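Local coordinates for GDSL-like protein (Roseburia intestinalis L1-82, PDB 6HFZ) that removes acetyl groups from acetylated mannans as a two-domain carbohydrate esterase of the SGNH (GDSL-like) hydrolase superfamily, at residues K276-C287 / E340-T351; Y18-R26 / Y208-E216. All coordinates share one frame; numbering follows the deposited sequence.

The two contacts sit on opposite sides of the chain's centre, their own centres about 47 Å apart and their nearest atoms about 25 Å apart. Interaction 2 joins helix 18-28 to helix 196-215, which flank the mostly parallel sheet of the GDSL-like hydrolase domain. Interaction 1 pairs two strands of a five-stranded antiparallel sheet in the all-beta part that follows. They come in series: the 18-26/208-216 contact is complete before residues 276-287 begin, and the 52 residues between the segments of interaction 1 hold strands but no helix. Each contact therefore ties distant sequence together within its own domain, in keeping with a two-domain esterase.

Interaction 1. Residues K276-C287 / E340-T351; sequences KGDSITLDVEGC and ENKVHKVEVRLT
Ser279-Gly286 and Lys342-Thr351 run antiparallel, their axes at 146°, joined by paired backbone hydrogen bonds such as Val346 N to Leu282 O (2.8 Å). On the buried face, CG2 of Ile280 lies beside CB of Val348 (3.8 Å), and CG2 of Val284 meets CG2 of Val346 (3.8 Å); Ile306 of strand 303-308 also packs on both Val346 and Val348. The His344 ring brings its edge to the carbonyls at the strand end: NE2 donates to Glu340 O at 2.7 Å, nearly in the ring plane, and makes a weak, bent bond to Gly286 O (2.9 Å, 121°). ND1 is held by Asp309, while CG of Lys342 lies over the rim of one ring face. With an alanine at His344, the Glu340 carbonyl and Asp309 carboxylate would probably lose the ring that joins them. On the other face, Thr281 CG2 runs alongside Glu347 CG (4.1 Å). Arg349, its CG anti to the backbone N (chi1 -172°) and its chain extended, lays a guanidinium face against Gly277, NH2 lying 3.6 Å from Gly277 CA. Strands 249-251 and 303-308 flank this interior pairing of a five-stranded antiparallel sheet, with 342-352 its middle strand; buried side chains reach strands 361-370 and 271-273, as in a beta sandwich.

Interaction 2. Residues Y18-R26 / Y208-E216; sequences YRLKKVMDR and YFLDKVKTE
Apolar contacts dominate where Leu20, Lys21 and Met24 of helix 18-28 meet Leu210, Val213 and Lys214 of helix 196-215. CG1 of Val213 wedges between Leu20 and Lys21, 4.0 Å from Leu20 CG and 3.9 Å from Lys21 CG. The CD2 branch of Leu20 extends to CE2 of Phe209, approaching the ring obliquely at 4.1 Å. Met24, present as selenomethionine, sends a fully extended chain across the interface (chi2 -174°, chi3 -180°); this lays SE over the backbone of the other helix, 3.5 Å from Lys214 CA, and carries CE to 4.0 Å from CD2 of Leu210, whose side chain it crosses at about a right angle. Trp62 of helix 55-66 packs against both Met24 and Leu210. The polar contribution is slight. Lys21, also extended, reaches across Val213 to place NZ 3.3 Å from Glu216 OE1, a salt bridge whose hydrogen bond is weak; Arg14 forms a second, long and weak ion pair with the same OE1. The axes of segments 18-26 and 208-215 cross at -78° and approach to 10.1 Å, close to perpendicular packing. Phe209 continues onto Leu138 of strand 136-141, so the pair belongs to one of the helical layers flanking the central sheet of the alpha/beta/alpha SGNH-hydrolase fold.

Interaction 1. Residues K276-C287 / E340-T351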
# COMPACT_ATOMS: atom_id res chain seq x y z
N LYS A 276 -28.93 -14.06 -4.68
CA LYS A 276 -28.31 -15.24 -5.31
C LYS A 276 -28.48 -15.15 -6.82
O LYS A 276 -29.54 -14.80 -7.34
CB LYS A 276 -28.90 -16.54 -4.74
CG LYS A 276 -28.18 -17.79 -5.23
CD LYS A 276 -28.50 -19.04 -4.45
CE LYS A 276 -27.92 -20.28 -5.10
NZ LYS A 276 -28.15 -21.47 -4.26
N GLY A 277 -27.39 -15.39 -7.57
CA GLY A 277 -27.41 -15.37 -9.00
C GLY A 277 -27.10 -14.03 -9.64
O GLY A 277 -26.93 -13.92 -10.84
N ASP A 278 -27.05 -12.94 -8.85
CA ASP A 278 -26.61 -11.66 -9.38
C ASP A 278 -25.17 -11.82 -9.91
O ASP A 278 -24.34 -12.37 -9.23
CB ASP A 278 -26.61 -10.59 -8.28
CG ASP A 278 -28.00 -10.10 -7.86
OD1 ASP A 278 -28.98 -10.43 -8.59
OD2 ASP A 278 -28.09 -9.35 -6.84
N SER A 279 -24.88 -11.27 -11.09
CA SER A 279 -23.57 -11.46 -11.72
C SER A 279 -23.16 -10.19 -12.48
O SER A 279 -23.96 -9.23 -12.70
CB SER A 279 -23.54 -12.65 -12.62
OG SER A 279 -24.60 -12.61 -13.54
N ILE A 280 -21.90 -10.21 -12.90
CA ILE A 280 -21.27 -9.15 -13.66
C ILE A 280 -20.15 -9.79 -14.49
O ILE A 280 -19.54 -10.75 -14.02
CB ILE A 280 -20.75 -8.06 -12.70
CG1 ILE A 280 -20.11 -6.90 -13.46
CG2 ILE A 280 -19.81 -8.68 -11.67
CD1 ILE A 280 -19.64 -5.76 -12.52
N THR A 281 -19.94 -9.29 -15.70
CA THR A 281 -18.88 -9.76 -16.59
C THR A 281 -18.02 -8.55 -17.00
O THR A 281 -18.53 -7.41 -17.21
CB THR A 281 -19.43 -10.51 -17.82
OG1 THR A 281 -20.25 -9.59 -18.54
CG2 THR A 281 -20.25 -11.72 -17.44
N LEU A 282 -16.71 -8.79 -17.03
CA LEU A 282 -15.70 -7.82 -17.35
C LEU A 282 -14.72 -8.45 -18.32
O LEU A 282 -14.37 -9.61 -18.15
CB LEU A 282 -14.90 -7.44 -16.10
CG LEU A 282 -15.68 -6.96 -14.88
CD1 LEU A 282 -16.02 -8.06 -13.92
CD2 LEU A 282 -14.91 -5.84 -14.18
N ASP A 283 -14.21 -7.63 -19.24
CA ASP A 283 -13.04 -7.90 -20.04
C ASP A 283 -11.81 -7.30 -19.34
O ASP A 283 -11.78 -6.11 -19.07
CB ASP A 283 -13.15 -7.24 -21.42
CG ASP A 283 -14.24 -7.82 -22.32
OD1 ASP A 283 -14.68 -8.95 -22.06
OD2 ASP A 283 -14.63 -7.12 -23.28
N VAL A 284 -10.81 -8.14 -19.04
CA VAL A 284 -9.64 -7.71 -18.28
C VAL A 284 -8.38 -8.24 -18.96
O VAL A 284 -8.13 -9.44 -18.93
CB VAL A 284 -9.71 -8.16 -16.82
CG1 VAL A 284 -8.50 -7.61 -16.05
CG2 VAL A 284 -11.04 -7.76 -16.14
N GLU A 285 -7.58 -7.31 -19.51
CA GLU A 285 -6.32 -7.60 -20.17
C GLU A 285 -5.18 -7.73 -19.13
O GLU A 285 -5.05 -6.92 -18.20
CB GLU A 285 -5.97 -6.51 -21.18
CG GLU A 285 -4.88 -6.94 -22.16
CD GLU A 285 -4.69 -6.06 -23.40
OE1 GLU A 285 -3.84 -6.41 -24.23
OE2 GLU A 285 -5.40 -5.05 -23.54
N GLY A 286 -4.34 -8.75 -19.33
CA GLY A 286 -3.09 -8.93 -18.59
C GLY A 286 -2.73 -10.40 -18.48
O GLY A 286 -3.47 -11.26 -18.93
N CYS A 287 -1.58 -10.68 -17.84
CA CYS A 287 -1.21 -12.04 -17.47
C CYS A 287 -1.60 -12.36 -16.03
O CYS A 287 -1.59 -13.55 -15.66
CB CYS A 287 0.27 -12.32 -17.69
SG CYS A 287 1.38 -11.29 -16.70
N GLU A 340 -1.48 -16.41 -19.43
CA GLU A 340 -1.36 -15.92 -20.77
C GLU A 340 -1.80 -14.46 -20.75
O GLU A 340 -2.80 -14.11 -20.09
CB GLU A 340 -2.21 -16.76 -21.72
CG GLU A 340 -2.26 -16.26 -23.13
CD GLU A 340 -3.02 -17.17 -24.08
OE1 GLU A 340 -2.61 -17.23 -25.25
OE2 GLU A 340 -4.02 -17.84 -23.63
N ASN A 341 -1.02 -13.64 -21.42
CA ASN A 341 -1.30 -12.24 -21.56
C ASN A 341 -2.28 -12.04 -22.74
O ASN A 341 -1.90 -12.08 -23.89
CB ASN A 341 -0.02 -11.43 -21.75
CG ASN A 341 -0.23 -9.98 -21.40
OD1 ASN A 341 -1.34 -9.45 -21.52
ND2 ASN A 341 0.81 -9.36 -20.89
N LYS A 342 -3.55 -11.80 -22.40
CA LYS A 342 -4.63 -11.65 -23.35
C LYS A 342 -5.80 -10.96 -22.65
O LYS A 342 -5.76 -10.71 -21.44
CB LYS A 342 -5.03 -13.02 -23.90
CG LYS A 342 -5.62 -14.00 -22.90
CD LYS A 342 -6.30 -15.21 -23.54
CE LYS A 342 -6.80 -16.18 -22.49
NZ LYS A 342 -7.85 -17.09 -23.02
N VAL A 343 -6.84 -10.63 -23.41
CA VAL A 343 -8.07 -10.13 -22.82
C VAL A 343 -8.82 -11.31 -22.19
O VAL A 343 -9.37 -12.13 -22.89
CB VAL A 343 -8.93 -9.35 -23.83
CG1 VAL A 343 -9.41 -10.21 -24.99
CG2 VAL A 343 -10.13 -8.72 -23.15
N HIS A 344 -8.83 -11.40 -20.86
CA HIS A 344 -9.52 -12.45 -20.12
C HIS A 344 -10.98 -12.06 -19.90
O HIS A 344 -11.26 -10.91 -19.64
CB HIS A 344 -8.84 -12.70 -18.76
CG HIS A 344 -7.43 -13.19 -18.92
ND1 HIS A 344 -7.16 -14.53 -19.13
CD2 HIS A 344 -6.25 -12.54 -18.97
CE1 HIS A 344 -5.86 -14.69 -19.28
NE2 HIS A 344 -5.26 -13.48 -19.15
N LYS A 345 -11.88 -13.05 -19.92
CA LYS A 345 -13.23 -12.83 -19.52
C LYS A 345 -13.31 -13.16 -18.03
O LYS A 345 -12.79 -14.19 -17.57
CB LYS A 345 -14.22 -13.63 -20.37
CG LYS A 345 -15.64 -13.65 -19.82
CD LYS A 345 -16.66 -14.25 -20.77
CE LYS A 345 -18.07 -14.28 -20.20
NZ LYS A 345 -18.17 -15.15 -19.01
N VAL A 346 -13.92 -12.24 -17.27
CA VAL A 346 -14.05 -12.43 -15.87
C VAL A 346 -15.52 -12.30 -15.48
O VAL A 346 -16.20 -11.36 -15.87
CB VAL A 346 -13.17 -11.42 -15.10
CG1 VAL A 346 -13.29 -11.66 -13.60
CG2 VAL A 346 -11.73 -11.47 -15.56
N GLU A 347 -15.97 -13.21 -14.64
CA GLU A 347 -17.32 -13.17 -14.18
C GLU A 347 -17.31 -13.31 -12.66
O GLU A 347 -16.61 -14.15 -12.13
CB GLU A 347 -18.12 -14.29 -14.88
CG GLU A 347 -19.54 -14.39 -14.36
CD GLU A 347 -20.46 -15.35 -15.10
OE1 GLU A 347 -19.96 -16.41 -15.60
OE2 GLU A 347 -21.68 -15.04 -15.17
N VAL A 348 -18.13 -12.50 -11.99
CA VAL A 348 -18.38 -12.65 -10.58
C VAL A 348 -19.89 -12.88 -10.40
O VAL A 348 -20.66 -12.15 -10.99
CB VAL A 348 -17.88 -11.41 -9.81
CG1 VAL A 348 -18.15 -11.55 -8.32
CG2 VAL A 348 -16.40 -11.15 -10.08
N ARG A 349 -20.27 -13.87 -9.60
CA ARG A 349 -21.67 -14.27 -9.39
C ARG A 349 -21.89 -14.51 -7.90
O ARG A 349 -21.10 -15.17 -7.28
CB ARG A 349 -21.94 -15.60 -10.11
CG ARG A 349 -23.40 -16.03 -10.13
CD ARG A 349 -23.63 -17.25 -11.06
NE ARG A 349 -25.05 -17.68 -11.02
CZ ARG A 349 -25.98 -17.27 -11.89
NH1 ARG A 349 -25.63 -16.54 -12.93
NH2 ARG A 349 -27.24 -17.63 -11.75
N LEU A 350 -23.05 -14.11 -7.36
CA LEU A 350 -23.37 -14.44 -5.98
C LEU A 350 -23.88 -15.88 -5.90
O LEU A 350 -24.72 -16.26 -6.71
CB LEU A 350 -24.42 -13.45 -5.48
CG LEU A 350 -23.92 -12.34 -4.56
CD1 LEU A 350 -22.74 -11.59 -5.10
CD2 LEU A 350 -25.02 -11.37 -4.18
N THR A 351 -23.32 -16.64 -4.95
CA THR A 351 -23.61 -18.09 -4.76
C THR A 351 -24.34 -18.39 -3.44
O THR A 351 -25.02 -19.43 -3.37
CB THR A 351 -22.33 -18.92 -4.85
OG1 THR A 351 -21.45 -18.52 -3.80
CG2 THR A 351 -21.64 -18.75 -6.18

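Interaction 2. Residues Y18-R26 / Y208-E216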
# COMPACT_ATOMS: atom_id res chain seq x y z
N TYR A 18 21.36 11.16 -4.20
CA TYR A 18 21.26 12.20 -5.21
C TYR A 18 19.90 12.91 -5.17
O TYR A 18 19.83 14.15 -5.07
CB TYR A 18 21.56 11.60 -6.58
CG TYR A 18 21.43 12.58 -7.72
CD1 TYR A 18 22.32 13.63 -7.87
CD2 TYR A 18 20.40 12.47 -8.63
CE1 TYR A 18 22.21 14.52 -8.92
CE2 TYR A 18 20.26 13.36 -9.68
CZ TYR A 18 21.17 14.38 -9.83
OH TYR A 18 21.04 15.24 -10.86
N ARG A 19 18.79 12.18 -5.35
CA ARG A 19 17.48 12.82 -5.47
C ARG A 19 17.09 13.50 -4.16
O ARG A 19 16.56 14.61 -4.12
CB ARG A 19 16.41 11.78 -5.83
CG ARG A 19 16.46 11.32 -7.27
CD ARG A 19 15.25 10.47 -7.60
NE ARG A 19 15.36 9.88 -8.93
CZ ARG A 19 14.35 9.29 -9.57
NH1 ARG A 19 13.16 9.23 -8.99
NH2 ARG A 19 14.56 8.76 -10.76
N LEU A 20 17.33 12.79 -3.05
CA LEU A 20 16.93 13.32 -1.76
C LEU A 20 17.71 14.63 -1.47
O LEU A 20 17.14 15.61 -0.98
CB LEU A 20 17.20 12.22 -0.73
CG LEU A 20 16.85 12.56 0.70
CD1 LEU A 20 15.48 13.24 0.81
CD2 LEU A 20 16.88 11.27 1.53
N LYS A 21 18.98 14.67 -1.87
CA LYS A 21 19.78 15.86 -1.60
C LYS A 21 19.33 16.98 -2.55
O LYS A 21 19.32 18.13 -2.15
CB LYS A 21 21.27 15.55 -1.71
CG LYS A 21 21.89 14.94 -0.46
CD LYS A 21 23.26 14.36 -0.71
CE LYS A 21 24.03 14.05 0.55
NZ LYS A 21 25.41 13.58 0.23
N LYS A 22 18.92 16.63 -3.77
CA LYS A 22 18.38 17.65 -4.69
C LYS A 22 17.10 18.26 -4.10
O LYS A 22 16.89 19.46 -4.18
CB LYS A 22 18.11 17.05 -6.07
CG LYS A 22 19.29 17.05 -7.03
CD LYS A 22 18.90 16.79 -8.50
CE LYS A 22 17.57 17.38 -8.93
NZ LYS A 22 17.33 17.28 -10.39
N VAL A 23 16.25 17.46 -3.45
CA VAL A 23 15.04 18.00 -2.85
C VAL A 23 15.39 18.97 -1.72
O VAL A 23 14.79 20.05 -1.61
CB VAL A 23 14.11 16.88 -2.35
CG1 VAL A 23 12.93 17.45 -1.59
CG2 VAL A 23 13.65 16.02 -3.53
N MSE A 24 16.34 18.57 -0.86
CA MSE A 24 16.77 19.43 0.23
C MSE A 24 17.29 20.77 -0.31
O MSE A 24 17.04 21.80 0.30
CB MSE A 24 17.78 18.74 1.12
CG MSE A 24 17.02 17.58 1.75
SE MSE A 24 18.18 16.69 3.11
CE MSE A 24 16.91 15.28 3.70
N ASP A 25 17.99 20.72 -1.45
CA ASP A 25 18.57 21.92 -2.05
C ASP A 25 17.46 22.82 -2.56
O ASP A 25 17.57 24.03 -2.47
CB ASP A 25 19.53 21.59 -3.20
CG ASP A 25 20.89 21.09 -2.74
OD1 ASP A 25 21.25 21.39 -1.59
OD2 ASP A 25 21.55 20.39 -3.51
N ARG A 26 16.39 22.23 -3.11
CA ARG A 26 15.23 22.97 -3.54
C ARG A 26 14.55 23.62 -2.33
O ARG A 26 14.09 24.76 -2.41
CB ARG A 26 14.29 22.05 -4.33
CG ARG A 26 14.82 21.78 -5.74
CD ARG A 26 14.11 20.66 -6.48
NE ARG A 26 12.69 20.92 -6.70
CZ ARG A 26 11.78 19.99 -7.00
NH1 ARG A 26 12.12 18.72 -7.07
NH2 ARG A 26 10.52 20.33 -7.22
N TYR A 208 16.18 11.01 12.15
CA TYR A 208 17.60 10.77 12.39
C TYR A 208 18.35 10.69 11.05
O TYR A 208 19.40 11.34 10.82
CB TYR A 208 17.82 9.48 13.18
CG TYR A 208 19.27 9.18 13.37
CD1 TYR A 208 19.94 9.76 14.43
CD2 TYR A 208 19.99 8.35 12.52
CE1 TYR A 208 21.29 9.53 14.63
CE2 TYR A 208 21.34 8.11 12.72
CZ TYR A 208 21.99 8.72 13.77
OH TYR A 208 23.31 8.54 14.05
N PHE A 209 17.79 9.90 10.12
CA PHE A 209 18.40 9.68 8.83
C PHE A 209 18.31 10.96 8.00
O PHE A 209 19.31 11.34 7.39
CB PHE A 209 17.73 8.49 8.12
CG PHE A 209 18.22 8.26 6.71
CD1 PHE A 209 19.47 7.71 6.49
CD2 PHE A 209 17.43 8.61 5.63
CE1 PHE A 209 19.94 7.52 5.20
CE2 PHE A 209 17.90 8.40 4.34
CZ PHE A 209 19.13 7.83 4.14
N LEU A 210 17.13 11.61 7.98
CA LEU A 210 16.95 12.82 7.13
C LEU A 210 17.98 13.86 7.59
O LEU A 210 18.65 14.49 6.80
CB LEU A 210 15.51 13.34 7.22
CG LEU A 210 14.47 12.46 6.55
CD1 LEU A 210 13.10 13.07 6.64
CD2 LEU A 210 14.86 12.20 5.10
N ASP A 211 18.17 13.96 8.91
CA ASP A 211 19.16 14.96 9.45
C ASP A 211 20.58 14.60 9.01
O ASP A 211 21.39 15.48 8.69
CB ASP A 211 19.00 15.09 10.97
CG ASP A 211 17.96 16.11 11.38
OD1 ASP A 211 17.89 17.18 10.73
OD2 ASP A 211 17.23 15.86 12.32
N LYS A 212 20.94 13.32 9.03
CA LYS A 212 22.24 12.86 8.61
C LYS A 212 22.46 13.21 7.12
O LYS A 212 23.54 13.68 6.71
CB LYS A 212 22.43 11.36 8.86
CG LYS A 212 23.74 10.81 8.31
CD LYS A 212 23.83 9.32 8.27
CE LYS A 212 23.90 8.75 9.66
NZ LYS A 212 25.21 9.02 10.28
N VAL A 213 21.43 12.97 6.30
CA VAL A 213 21.53 13.28 4.88
C VAL A 213 21.75 14.78 4.66
O VAL A 213 22.48 15.15 3.72
CB VAL A 213 20.30 12.78 4.10
CG1 VAL A 213 20.28 13.24 2.64
CG2 VAL A 213 20.25 11.26 4.19
N LYS A 214 21.01 15.60 5.41
CA LYS A 214 21.02 17.03 5.21
C LYS A 214 22.42 17.61 5.51
O LYS A 214 22.86 18.55 4.83
CB LYS A 214 20.01 17.74 6.10
CG LYS A 214 20.22 19.25 6.15
CD LYS A 214 19.19 19.99 6.95
CE LYS A 214 19.30 21.49 6.74
NZ LYS A 214 20.36 22.09 7.58
N THR A 215 23.10 17.05 6.51
CA THR A 215 24.34 17.67 7.01
C THR A 215 25.59 17.01 6.44
O THR A 215 26.69 17.47 6.72
CB THR A 215 24.37 17.62 8.54
OG1 THR A 215 24.38 16.24 8.91
CG2 THR A 215 23.20 18.34 9.16
N GLU A 216 25.45 15.94 5.67
CA GLU A 216 26.62 15.30 5.06
C GLU A 216 27.36 16.29 4.14
O GLU A 216 26.77 16.92 3.26
CB GLU A 216 26.20 14.06 4.28
CG GLU A 216 26.49 12.78 5.02
CD GLU A 216 26.16 11.56 4.18
OE1 GLU A 216 26.01 11.73 2.94
OE2 GLU A 216 26.05 10.46 4.77